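Local coordinates for protein putative beta-glucosidase (Bifidobacterium adolescentis, PDB 5WAB) that hydrolyses beta-glucosidic linkages as a family 3 glycoside hydrolase and may also release terminal alpha-L-arabinopyranosyl units from ginsenosides, at residues Ala559-Gly562 with Ala563-His567; Asp621-Glu624 with Arg625-Ala628; Met359-Phe362 with Leu363-Leu366; Ala308-Ala311 with Ala312-Met316; Val261-Ala264 with Arg265-Arg268. All coordinates share one frame; numbering follows the deposited sequence.

Contact 1: Ala559-Gly562 with Ala563-His567; sequences AKTG and ANTAH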
loop_
_atom_site.group_PDB
_atom_site.type_symbol
_atom_site.label_atom_id
_atom_site.label_comp_id
_atom_site.label_asym_id
_atom_site.label_seq_id
_atom_site.Cartn_x
_atom_site.Cartn_y
_atom_site.Cartn_z
ATOM N N ALA A 559 26.016 9.248 -12.284
ATOM C CA ALA A 559 26.497 9.635 -13.600
ATOM C C ALA A 559 25.313 9.951 -14.503
ATOM O O ALA A 559 24.298 9.249 -14.490
ATOM C CB ALA A 559 27.361 8.534 -14.225
ATOM N N LYS A 560 25.453 11.020 -15.279
ATOM C CA LYS A 560 24.442 11.388 -16.259
ATOM C C LYS A 560 24.508 10.438 -17.449
ATOM O O LYS A 560 25.595 10.127 -17.944
ATOM C CB LYS A 560 24.659 12.839 -16.686
ATOM C CG LYS A 560 23.577 13.461 -17.541
ATOM C CD LYS A 560 23.896 14.942 -17.746
ATOM C CE LYS A 560 22.844 15.659 -18.572
ATOM N NZ LYS A 560 23.147 17.104 -18.726
ATOM N N THR A 561 23.350 9.939 -17.884
ATOM C CA THR A 561 23.279 8.974 -18.979
ATOM C C THR A 561 22.503 9.486 -20.187
ATOM O O THR A 561 22.251 8.716 -21.123
ATOM C CB THR A 561 22.677 7.653 -18.492
ATOM O OG1 THR A 561 21.368 7.888 -17.955
ATOM C CG2 THR A 561 23.571 7.017 -17.442
ATOM N N GLY A 562 22.102 10.749 -20.187
ATOM C CA GLY A 562 21.351 11.291 -21.301
ATOM C C GLY A 562 21.086 12.759 -21.070
ATOM O O GLY A 562 21.639 13.366 -20.155
ATOM N N ALA A 563 20.257 13.337 -21.938
ATOM C CA ALA A 563 19.892 14.740 -21.774
ATOM C C ALA A 563 19.214 14.981 -20.430
ATOM O O ALA A 563 19.418 16.028 -19.806
ATOM C CB ALA A 563 18.989 15.191 -22.921
ATOM N N ASN A 564 18.396 14.031 -19.968
ATOM C CA ASN A 564 17.644 14.196 -18.725
ATOM C C ASN A 564 17.537 12.883 -17.960
ATOM O O ASN A 564 16.503 12.584 -17.351
ATOM C CB ASN A 564 16.249 14.766 -18.989
ATOM C CG ASN A 564 16.290 16.133 -19.626
ATOM O OD1 ASN A 564 16.631 17.118 -18.975
ATOM N ND2 ASN A 564 15.948 16.204 -20.907
ATOM N N THR A 565 18.599 12.078 -17.973
ATOM C CA THR A 565 18.617 10.838 -17.208
ATOM C C THR A 565 19.956 10.692 -16.502
ATOM O O THR A 565 20.980 11.222 -16.942
ATOM C CB THR A 565 18.373 9.599 -18.078
ATOM O OG1 THR A 565 19.367 9.528 -19.110
ATOM C CG2 THR A 565 16.975 9.640 -18.691
ATOM N N ALA A 566 19.939 9.924 -15.415
ATOM C CA ALA A 566 21.128 9.696 -14.617
ATOM C C ALA A 566 21.139 8.248 -14.149
ATOM O O ALA A 566 20.145 7.525 -14.261
ATOM C CB ALA A 566 21.191 10.657 -13.425
ATOM N N HIS A 567 22.280 7.831 -13.610
ATOM C CA HIS A 567 22.463 6.466 -13.145
ATOM C C HIS A 567 23.228 6.491 -11.833
ATOM O O HIS A 567 24.231 7.197 -11.704
ATOM C CB HIS A 567 23.208 5.621 -14.185
ATOM C CG HIS A 567 23.413 4.200 -13.772
ATOM N ND1 HIS A 567 24.634 3.720 -13.347
ATOM C CD2 HIS A 567 22.552 3.159 -13.699
ATOM C CE1 HIS A 567 24.517 2.440 -13.039
ATOM N NE2 HIS A 567 23.263 2.075 -13.243
#

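Contact 2: Asp621-Glu624 with Arg625-Ala628; sequences DLDE and RAFA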
loop_
_atom_site.group_PDB
_atom_site.type_symbol
_atom_site.label_atom_id
_atom_site.label_comp_id
_atom_site.label_asym_id
_atom_site.label_seq_id
_atom_site.Cartn_x
_atom_site.Cartn_y
_atom_site.Cartn_z
ATOM N N ASP A 621 18.554 3.086 -11.807
ATOM C CA ASP A 621 18.263 3.885 -12.988
ATOM C C ASP A 621 17.296 4.998 -12.602
ATOM O O ASP A 621 16.292 4.750 -11.928
ATOM C CB ASP A 621 17.656 3.017 -14.093
ATOM C CG ASP A 621 18.701 2.233 -14.868
ATOM O OD1 ASP A 621 19.868 2.678 -14.932
ATOM O OD2 ASP A 621 18.353 1.169 -15.422
ATOM N N LEU A 622 17.599 6.220 -13.026
ATOM C CA LEU A 622 16.745 7.382 -12.784
ATOM C C LEU A 622 16.311 7.919 -14.142
ATOM O O LEU A 622 17.063 8.649 -14.792
ATOM C CB LEU A 622 17.478 8.446 -11.971
ATOM C CG LEU A 622 17.842 8.083 -10.529
ATOM C CD1 LEU A 622 18.602 9.217 -9.838
ATOM C CD2 LEU A 622 16.582 7.725 -9.750
ATOM N N ASP A 623 15.107 7.554 -14.578
ATOM C CA ASP A 623 14.627 8.010 -15.872
ATOM C C ASP A 623 14.192 9.471 -15.781
ATOM O O ASP A 623 14.322 10.125 -14.741
ATOM C CB ASP A 623 13.483 7.124 -16.366
ATOM C CG ASP A 623 12.298 7.088 -15.402
ATOM O OD1 ASP A 623 12.211 7.934 -14.488
ATOM O OD2 ASP A 623 11.438 6.197 -15.564
ATOM N N GLU A 624 13.652 9.989 -16.885
ATOM C CA GLU A 624 13.224 11.384 -16.903
ATOM C C GLU A 624 12.126 11.653 -15.878
ATOM O O GLU A 624 12.045 12.762 -15.338
ATOM C CB GLU A 624 12.767 11.770 -18.306
ATOM C CG GLU A 624 13.873 11.700 -19.341
ATOM C CD GLU A 624 13.416 12.179 -20.707
ATOM O OE1 GLU A 624 12.205 12.451 -20.869
ATOM O OE2 GLU A 624 14.266 12.281 -21.619
ATOM N N ARG A 625 11.261 10.668 -15.617
ATOM C CA ARG A 625 10.205 10.841 -14.627
ATOM C C ARG A 625 10.740 10.964 -13.201
ATOM O O ARG A 625 10.022 11.452 -12.322
ATOM C CB ARG A 625 9.206 9.689 -14.717
ATOM C CG ARG A 625 8.210 9.810 -15.875
ATOM C CD ARG A 625 7.154 10.876 -15.586
ATOM N NE ARG A 625 6.372 10.547 -14.395
ATOM C CZ ARG A 625 5.288 9.779 -14.396
ATOM N NH1 ARG A 625 4.835 9.262 -15.534
ATOM N NH2 ARG A 625 4.656 9.529 -13.254
ATOM N N ALA A 626 11.982 10.548 -12.946
ATOM C CA ALA A 626 12.561 10.756 -11.624
ATOM C C ALA A 626 12.860 12.223 -11.354
ATOM O O ALA A 626 13.089 12.591 -10.198
ATOM C CB ALA A 626 13.840 9.938 -11.461
ATOM N N PHE A 627 12.883 13.057 -12.398
ATOM C CA PHE A 627 13.207 14.473 -12.277
ATOM C C PHE A 627 12.085 15.382 -12.760
ATOM O O PHE A 627 12.281 16.601 -12.831
ATOM C CB PHE A 627 14.485 14.793 -13.059
ATOM C CG PHE A 627 15.662 13.946 -12.670
ATOM C CD1 PHE A 627 16.442 14.285 -11.576
ATOM C CD2 PHE A 627 15.998 12.823 -13.406
ATOM C CE1 PHE A 627 17.520 13.511 -11.214
ATOM C CE2 PHE A 627 17.079 12.044 -13.051
ATOM C CZ PHE A 627 17.843 12.389 -11.953
ATOM N N ALA A 628 10.916 14.838 -13.078
ATOM C CA ALA A 628 9.865 15.595 -13.742
ATOM C C ALA A 628 8.686 15.835 -12.810
ATOM O O ALA A 628 8.246 14.929 -12.097
ATOM C CB ALA A 628 9.381 14.864 -14.996
#

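Contact 3: Met359-Phe362 with Leu363-Leu366; sequences MTSF and LDTL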
loop_
_atom_site.group_PDB
_atom_site.type_symbol
_atom_site.label_atom_id
_atom_site.label_comp_id
_atom_site.label_asym_id
_atom_site.label_seq_id
_atom_site.Cartn_x
_atom_site.Cartn_y
_atom_site.Cartn_z
ATOM N N MET A 359 -3.372 -20.851 12.471
ATOM C CA MET A 359 -2.903 -19.664 13.169
ATOM C C MET A 359 -2.462 -20.074 14.565
ATOM O O MET A 359 -3.216 -20.730 15.289
ATOM C CB MET A 359 -3.998 -18.594 13.233
ATOM C CG MET A 359 -3.514 -17.242 13.716
ATOM S SD MET A 359 -3.692 -16.991 15.485
ATOM C CE MET A 359 -5.461 -17.194 15.686
ATOM N N THR A 360 -1.249 -19.674 14.941
ATOM C CA THR A 360 -0.693 -19.956 16.261
ATOM C C THR A 360 -0.262 -18.646 16.900
ATOM O O THR A 360 0.563 -17.917 16.340
ATOM C CB THR A 360 0.488 -20.931 16.176
ATOM O OG1 THR A 360 0.050 -22.177 15.618
ATOM C CG2 THR A 360 1.082 -21.181 17.558
ATOM N N SER A 361 -0.810 -18.357 18.076
ATOM C CA SER A 361 -0.510 -17.108 18.751
ATOM C C SER A 361 0.947 -17.077 19.209
ATOM O O SER A 361 1.680 -18.067 19.132
ATOM C CB SER A 361 -1.443 -16.916 19.943
ATOM O OG SER A 361 -1.169 -17.872 20.952
ATOM N N PHE A 362 1.357 -15.914 19.708
ATOM C CA PHE A 362 2.716 -15.775 20.215
ATOM C C PHE A 362 2.926 -16.647 21.444
ATOM O O PHE A 362 3.996 -17.248 21.610
ATOM C CB PHE A 362 3.011 -14.308 20.532
ATOM C CG PHE A 362 4.437 -14.047 20.925
ATOM C CD1 PHE A 362 5.447 -14.076 19.975
ATOM C CD2 PHE A 362 4.770 -13.774 22.245
ATOM C CE1 PHE A 362 6.759 -13.835 20.328
ATOM C CE2 PHE A 362 6.086 -13.533 22.607
ATOM C CZ PHE A 362 7.082 -13.563 21.646
ATOM N N LEU A 363 1.907 -16.744 22.304
ATOM C CA LEU A 363 2.005 -17.588 23.491
ATOM C C LEU A 363 2.163 -19.056 23.114
ATOM O O LEU A 363 3.076 -19.740 23.595
ATOM C CB LEU A 363 0.775 -17.393 24.380
ATOM C CG LEU A 363 0.713 -16.117 25.224
ATOM C CD1 LEU A 363 -0.485 -16.171 26.154
ATOM C CD2 LEU A 363 2.001 -15.913 26.012
ATOM N N ASP A 364 1.271 -19.565 22.261
ATOM C CA ASP A 364 1.390 -20.949 21.821
ATOM C C ASP A 364 2.679 -21.187 21.049
ATOM O O ASP A 364 3.186 -22.315 21.026
ATOM C CB ASP A 364 0.177 -21.342 20.982
ATOM C CG ASP A 364 -1.096 -21.390 21.794
ATOM O OD1 ASP A 364 -1.000 -21.495 23.034
ATOM O OD2 ASP A 364 -2.191 -21.322 21.198
ATOM N N THR A 365 3.238 -20.147 20.426
ATOM C CA THR A 365 4.506 -20.325 19.726
ATOM C C THR A 365 5.639 -20.538 20.718
ATOM O O THR A 365 6.451 -21.456 20.560
ATOM C CB THR A 365 4.799 -19.123 18.822
ATOM O OG1 THR A 365 3.779 -19.005 17.822
ATOM C CG2 THR A 365 6.139 -19.299 18.128
ATOM N N LEU A 366 5.696 -19.716 21.766
ATOM C CA LEU A 366 6.726 -19.907 22.781
ATOM C C LEU A 366 6.534 -21.227 23.514
ATOM O O LEU A 366 7.513 -21.904 23.848
ATOM C CB LEU A 366 6.727 -18.740 23.764
ATOM C CG LEU A 366 7.116 -17.389 23.166
ATOM C CD1 LEU A 366 7.379 -16.391 24.276
ATOM C CD2 LEU A 366 8.318 -17.517 22.239
HETATM O O HOH W 1 -2.443 -20.057 19.123
#

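Contact 4: Ala308-Ala311 with Ala312-Met316; sequences AHQA and AIESM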
loop_
_atom_site.group_PDB
_atom_site.type_symbol
_atom_site.label_atom_id
_atom_site.label_comp_id
_atom_site.label_asym_id
_atom_site.label_seq_id
_atom_site.Cartn_x
_atom_site.Cartn_y
_atom_site.Cartn_z
ATOM N N ALA A 308 3.630 -16.944 4.051
ATOM C CA ALA A 308 3.077 -16.026 5.041
ATOM C C ALA A 308 4.023 -15.836 6.220
ATOM O O ALA A 308 4.076 -14.749 6.807
ATOM C CB ALA A 308 1.719 -16.532 5.528
ATOM N N HIS A 309 4.767 -16.882 6.585
ATOM C CA HIS A 309 5.754 -16.757 7.652
ATOM C C HIS A 309 6.841 -15.765 7.263
ATOM O O HIS A 309 7.186 -14.869 8.043
ATOM C CB HIS A 309 6.348 -18.133 7.969
ATOM C CG HIS A 309 7.251 -18.152 9.164
ATOM N ND1 HIS A 309 7.423 -17.061 9.990
ATOM C CD2 HIS A 309 8.039 -19.132 9.668
ATOM C CE1 HIS A 309 8.275 -17.368 10.951
ATOM N NE2 HIS A 309 8.665 -18.618 10.778
ATOM N N GLN A 310 7.394 -15.910 6.055
ATOM C CA GLN A 310 8.427 -14.980 5.607
ATOM C C GLN A 310 7.850 -13.587 5.374
ATOM O O GLN A 310 8.482 -12.581 5.717
ATOM C CB GLN A 310 9.108 -15.504 4.340
ATOM C CG GLN A 310 10.235 -14.598 3.844
ATOM C CD GLN A 310 11.372 -14.435 4.864
ATOM O OE1 GLN A 310 11.634 -15.323 5.676
ATOM N NE2 GLN A 310 12.035 -13.283 4.829
ATOM N N ALA A 311 6.652 -13.508 4.791
ATOM C CA ALA A 311 6.003 -12.211 4.617
ATOM C C ALA A 311 5.738 -11.539 5.961
ATOM O O ALA A 311 5.797 -10.309 6.071
ATOM C CB ALA A 311 4.704 -12.370 3.827
ATOM N N ALA A 312 5.412 -12.327 6.988
ATOM C CA ALA A 312 5.166 -11.752 8.307
ATOM C C ALA A 312 6.453 -11.229 8.932
ATOM O O ALA A 312 6.450 -10.177 9.580
ATOM C CB ALA A 312 4.499 -12.777 9.223
ATOM N N ILE A 313 7.560 -11.953 8.751
ATOM C CA ILE A 313 8.843 -11.518 9.298
ATOM C C ILE A 313 9.211 -10.136 8.774
ATOM O O ILE A 313 9.633 -9.254 9.532
ATOM C CB ILE A 313 9.939 -12.550 8.978
ATOM C CG1 ILE A 313 9.707 -13.836 9.770
ATOM C CG2 ILE A 313 11.310 -11.977 9.251
ATOM C CD1 ILE A 313 10.778 -14.877 9.562
ATOM N N GLU A 314 9.056 -9.926 7.468
ATOM C CA GLU A 314 9.444 -8.668 6.845
ATOM C C GLU A 314 8.373 -7.586 6.939
ATOM O O GLU A 314 8.504 -6.542 6.291
ATOM C CB GLU A 314 9.840 -8.923 5.395
ATOM C CG GLU A 314 10.986 -9.904 5.301
ATOM C CD GLU A 314 11.677 -9.883 3.961
ATOM O OE1 GLU A 314 11.710 -8.817 3.311
ATOM O OE2 GLU A 314 12.192 -10.944 3.563
ATOM N N SER A 315 7.338 -7.786 7.747
ATOM C CA SER A 315 6.328 -6.765 7.965
ATOM C C SER A 315 6.560 -5.973 9.244
ATOM O O SER A 315 5.771 -5.075 9.547
ATOM C CB SER A 315 4.939 -7.400 8.000
ATOM O OG SER A 315 4.610 -7.932 6.729
ATOM N N MET A 316 7.624 -6.273 9.990
ATOM C CA MET A 316 7.918 -5.614 11.255
ATOM C C MET A 316 8.985 -4.545 11.069
ATOM O O MET A 316 9.973 -4.757 10.360
ATOM C CB MET A 316 8.410 -6.623 12.285
ATOM C CG MET A 316 7.644 -7.911 12.298
ATOM S SD MET A 316 8.323 -9.007 13.538
ATOM C CE MET A 316 7.545 -10.541 13.056
#

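Contact 5: Val261-Ala264 with Arg265-Arg268; sequences VYAA and RDGR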
loop_
_atom_site.group_PDB
_atom_site.type_symbol
_atom_site.label_atom_id
_atom_site.label_comp_id
_atom_site.label_asym_id
_atom_site.label_seq_id
_atom_site.Cartn_x
_atom_site.Cartn_y
_atom_site.Cartn_z
ATOM N N VAL A 261 -29.810 -2.034 -23.081
ATOM C CA VAL A 261 -30.441 -2.445 -24.335
ATOM C C VAL A 261 -31.226 -1.290 -24.944
ATOM O O VAL A 261 -31.118 -1.004 -26.144
ATOM C CB VAL A 261 -31.340 -3.669 -24.104
ATOM C CG1 VAL A 261 -32.069 -4.041 -25.383
ATOM C CG2 VAL A 261 -30.520 -4.832 -23.601
ATOM N N TYR A 262 -32.044 -0.620 -24.125
ATOM C CA TYR A 262 -32.832 0.511 -24.604
ATOM C C TYR A 262 -31.931 1.631 -25.110
ATOM O O TYR A 262 -32.168 2.197 -26.183
ATOM C CB TYR A 262 -33.743 1.012 -23.484
ATOM C CG TYR A 262 -34.817 0.020 -23.110
ATOM C CD1 TYR A 262 -35.349 -0.848 -24.055
ATOM C CD2 TYR A 262 -35.281 -0.069 -21.805
ATOM C CE1 TYR A 262 -36.324 -1.763 -23.711
ATOM C CE2 TYR A 262 -36.256 -0.983 -21.453
ATOM C CZ TYR A 262 -36.773 -1.829 -22.410
ATOM O OH TYR A 262 -37.741 -2.740 -22.059
ATOM N N ALA A 263 -30.895 1.973 -24.334
ATOM C CA ALA A 263 -29.986 3.049 -24.717
ATOM C C ALA A 263 -29.186 2.698 -25.965
ATOM O O ALA A 263 -28.866 3.584 -26.767
ATOM C CB ALA A 263 -29.046 3.383 -23.558
ATOM N N ALA A 264 -28.851 1.419 -26.144
ATOM C CA ALA A 264 -28.157 0.995 -27.354
ATOM C C ALA A 264 -29.044 1.074 -28.586
ATOM O O ALA A 264 -28.521 1.105 -29.707
ATOM C CB ALA A 264 -27.637 -0.433 -27.191
ATOM N N ARG A 265 -30.366 1.105 -28.404
ATOM C CA ARG A 265 -31.298 1.157 -29.523
ATOM C C ARG A 265 -31.705 2.570 -29.900
ATOM O O ARG A 265 -32.079 2.805 -31.053
ATOM C CB ARG A 265 -32.566 0.370 -29.197
ATOM C CG ARG A 265 -32.418 -1.126 -29.277
ATOM C CD ARG A 265 -33.689 -1.784 -28.777
ATOM N NE ARG A 265 -33.571 -3.235 -28.709
ATOM C CZ ARG A 265 -34.371 -4.010 -27.986
ATOM N NH1 ARG A 265 -35.350 -3.466 -27.266
ATOM N NH2 ARG A 265 -34.184 -5.325 -27.976
ATOM N N ASP A 266 -31.650 3.521 -28.968
ATOM C CA ASP A 266 -32.103 4.878 -29.254
ATOM C C ASP A 266 -30.964 5.894 -29.299
ATOM O O ASP A 266 -31.214 7.101 -29.217
ATOM C CB ASP A 266 -33.177 5.300 -28.250
ATOM C CG ASP A 266 -32.691 5.305 -26.819
ATOM O OD1 ASP A 266 -31.466 5.291 -26.579
ATOM O OD2 ASP A 266 -33.560 5.322 -25.921
ATOM N N GLY A 267 -29.724 5.432 -29.448
ATOM C CA GLY A 267 -28.603 6.315 -29.704
ATOM C C GLY A 267 -27.934 6.945 -28.505
ATOM O O GLY A 267 -27.094 7.830 -28.692
ATOM N N ARG A 268 -28.259 6.524 -27.282
ATOM C CA ARG A 268 -27.531 7.027 -26.120
ATOM C C ARG A 268 -26.212 6.300 -25.900
ATOM O O ARG A 268 -25.324 6.846 -25.240
ATOM C CB ARG A 268 -28.387 6.928 -24.863
ATOM C CG ARG A 268 -29.440 8.006 -24.762
ATOM C CD ARG A 268 -30.296 7.772 -23.544
ATOM N NE ARG A 268 -31.148 6.601 -23.717
ATOM C CZ ARG A 268 -31.647 5.901 -22.708
ATOM N NH1 ARG A 268 -31.362 6.243 -21.462
ATOM N NH2 ARG A 268 -32.415 4.848 -22.944
#

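Contact 1: Ala559-Gly562 with Ala563-His567
Thr561 and Thr565 face each other near the bend of this chain reversal, their hydroxyls 2.8 Å apart (OG1 to OG1) in a hydrogen bond that either could donate. Both OG1 atoms lie between their own backbone N and carbonyl carbon (chi1 58° in each), which turns them inward, and the two side chains cross at about a right angle. Beside this pair Thr561 N gives a straight bond to Thr565 O at 2.9 Å, and Thr561 CG2 rests on His567 CB at 3.6 Å. Further along, Ala559 and His567 form a hydrogen-bonded antiparallel pair, with Ala559 N to His567 O at 2.8 Å. Ala566 and Lys560 share a face of the sheet but differ in surroundings: Ala566 is buried, its methyl touching Phe627, whereas Lys560 is exposed and runs fully extended past Thr565 O, CG coming to 3.5 Å of it, to carry NZ on to Asp664 and Thr662 O. Asn564 is buried too, giving ND2 to Gly665 O. Solvent lies on the side of Lys560, Thr561 and Ala563, which rounds the bend. The whole is the turn end of a beta hairpin, strands 551-560 and 566-574, in an antiparallel sheet of the fibronectin type III-like region.

Contact 2: Asp621-Glu624 with Arg625-Ala628
A chi1 of 58° sets Asp623 CG between its own backbone N and carbonyl carbon, so that OD1 curls over the start of the turn and meets Ala626 N at 3.0 Å in a weak, bent bond. Phe627 has CG anti to its carbonyl carbon (chi1 -55°), and this swings the ring back toward the strand: CE2 comes to 3.8 Å of Leu622 CB, and CZ to 3.9 Å of Leu622 CD1. The two side chains cross at about a right angle. The other Leu622 branch, CD2, touches Ala626 CB at 3.9 Å, so the leucine spreads its methyls over both the alanine and the phenylalanine.

Underneath runs a short 3-10 turn that takes the chain out of strand 615-622 and toward strand 628-631 in the fibronectin type III-like domain. Its bonds join residues three apart: Ala626 N to Asp623 O at 3.0 Å, and Phe627 N to Glu624 O at 3.1 Å, both donors well above the carbonyl plane. Glu624 O also lies at the edge of the Phe627 ring, near its plane, while Asp623 O comes obliquely to CD2 at 3.4 Å.

Asp623 and Arg625 lie side by side and point the same way, yet their charged atoms do not meet. The arginine chain bends at chi2 and chi3 and carries its guanidinium off to a salt bridge with Glu185, on helix 182-190 of the barrel-family part, and to a cation-pi contact with Trp637. Tyr644 meets the Phe627 ring edge to face, and Lys603 touches both Leu622 and Ala626.

Contact 3: Met359-Phe362 with Leu363-Leu366
Phe362 and Leu366, one helical turn apart, form the apolar half of this helix start. From Phe362 CB, 3.2 Å from Leu363 N, the side chain leaves with CG anti to the backbone N (chi1 -174°), CG still within 3.9 Å of Leu363 N. Beyond that the ring reaches along the helix: CE2 meets Leu366 CD1 at 3.6 Å, and CZ the same methyl at 3.9 Å. Leu366 CG stands over one face, 4.3 Å from the ring centroid, a CH-pi contact offset toward the rim. Replacing Phe362 with an alanine removes that face, so Leu366 would probably lose its CH-pi partner and a gap would be likely to open toward Leu480 and Ile484. The polar half is an N-cap: Ser361 OG accepts from Asp364 N at 3.2 Å in a nearly straight bond. Ser361 O is gripped twice, by Thr365 OG1 at 2.6 Å and Thr365 N at 2.9 Å, arriving from opposite faces of its carbonyl plane. Helix 362-368 belongs to the alpha/beta C-terminal domain of the family; Phe362 packs on Leu480 and Ile484 of helix 476-484 and on Phe407 of strand 403-409, while Leu363 and Leu366 lie against Phe375 and Val373 of strand 373-376.

Contact 4: Ala308-Ala311 with Ala312-Met316
The backbone keeps its helical bonds up to Glu314, with Ala312 N on Ala308 O, Ile313 N on His309 O and Glu314 N on Gln310 O, and then leaves the helix in a type I turn from Ile313 to Met316. Ser315 N bonds to Ala312 O, three residues back, and its side chain takes up the carbonyl before that: Ser315 OG donates to Ala311 O at 2.7 Å, tilted 25° from the carbonyl plane.

On another side of the helix Gln310 reaches Glu314. Its CG is anti to the backbone N, and a bend at chi2 (61°) turns the amide along the helix, so NE2 gives Glu314 OE2 a hydrogen bond of 2.7 Å. The acceptor lies in the amide plane and uses its anti lone pair; the two planes stand 80° apart. Helix 301-313 ends here wedged between helix 83-99, which meets Gln310, Ala311 and Glu314, and helix 476-484 of the C-terminal domain, which meets His309, Ala312 and Ile313.

With a leucine in place of Gln310 the NE2 donor is gone, and the OE2 of buried Glu314 would probably be left without this mate. The other oxygen, OE1, forms a salt bridge with Lys607. Ile313 lays its CG1 branch beside His309, CD1 coming obliquely to CE1 of the imidazole at 3.8 Å and CG1 to His309 O at 3.2 Å.

Contact 5: Val261-Ala264 with Arg265-Arg268
Val261 CG1 sits over the centre of the Arg265 guanidinium, 3.5 Å from CZ, and so covers one face of it. The two side chains run side by side in the same direction, the arginine extended from CG to NE. Its NH1 comes to the edge of the Tyr262 ring, 4.1 Å from CE1, with ring and guanidinium planes 57° apart, which is no cation-pi stack. Glu15 forms only a long, weak ion pair with NH2.

The second flat group, the guanidinium of Arg268, has Ala263 CB over one face, offset toward the rim and 3.7 Å from CZ. At its edge lies the Asp266 carboxylate, held in a salt bridge and gripped side-on by two nitrogens: NE to OD1 at 3.2 Å, nearly straight, and NH2 to OD2 at 3.2 Å on the syn lone pair. Asp266 is folded back over the helix end by its chi1 of 61°, which leaves OD1 only 3.1 Å from Ala263 O. Two acceptors this close are likely to be unfavourable, and the paired Arg268 charge may ease it.

The backbone bonds fray here. Arg265 N is shared between Tyr262 O, at 3.1 Å, and a weak bond to Val261 O, while Asp266 N bonds weakly to Tyr262 O. A weak bond from Arg268 N to Ala263 O at 3.0 Å spans five residues and closes the chain round Gly267, whose backbone is left-handed. The arrangement is a glycine-terminated C-terminal end of helix 257-265, in the TIM-barrel-family N-terminal domain, where Val261 also packs on Leu14 and Ala18 of helix 14-19.

Overall arrangement
Along the chain the order is contact 5, contact 4, contact 3, contact 1, contact 2. Only contacts 1 and 2 touch: their centres are 9 Å apart, and Ala566 O probably accepts from Leu622 N, for strands 566-574 and 615-622 are neighbours in one antiparallel sheet. Contacts 3 and 4 lie 15 Å apart, centre to centre, about 8 Å between nearest atoms, and both pack on helix 476-484. Contact 5 stands alone on the barrel-family domain, 46 to 60 Å from the other centres. Together they sample the three parts of a multidomain glycosidase, with contact 4 between the barrel-family and C-terminal parts, and contact 2 reaching the barrel-family part through Arg625.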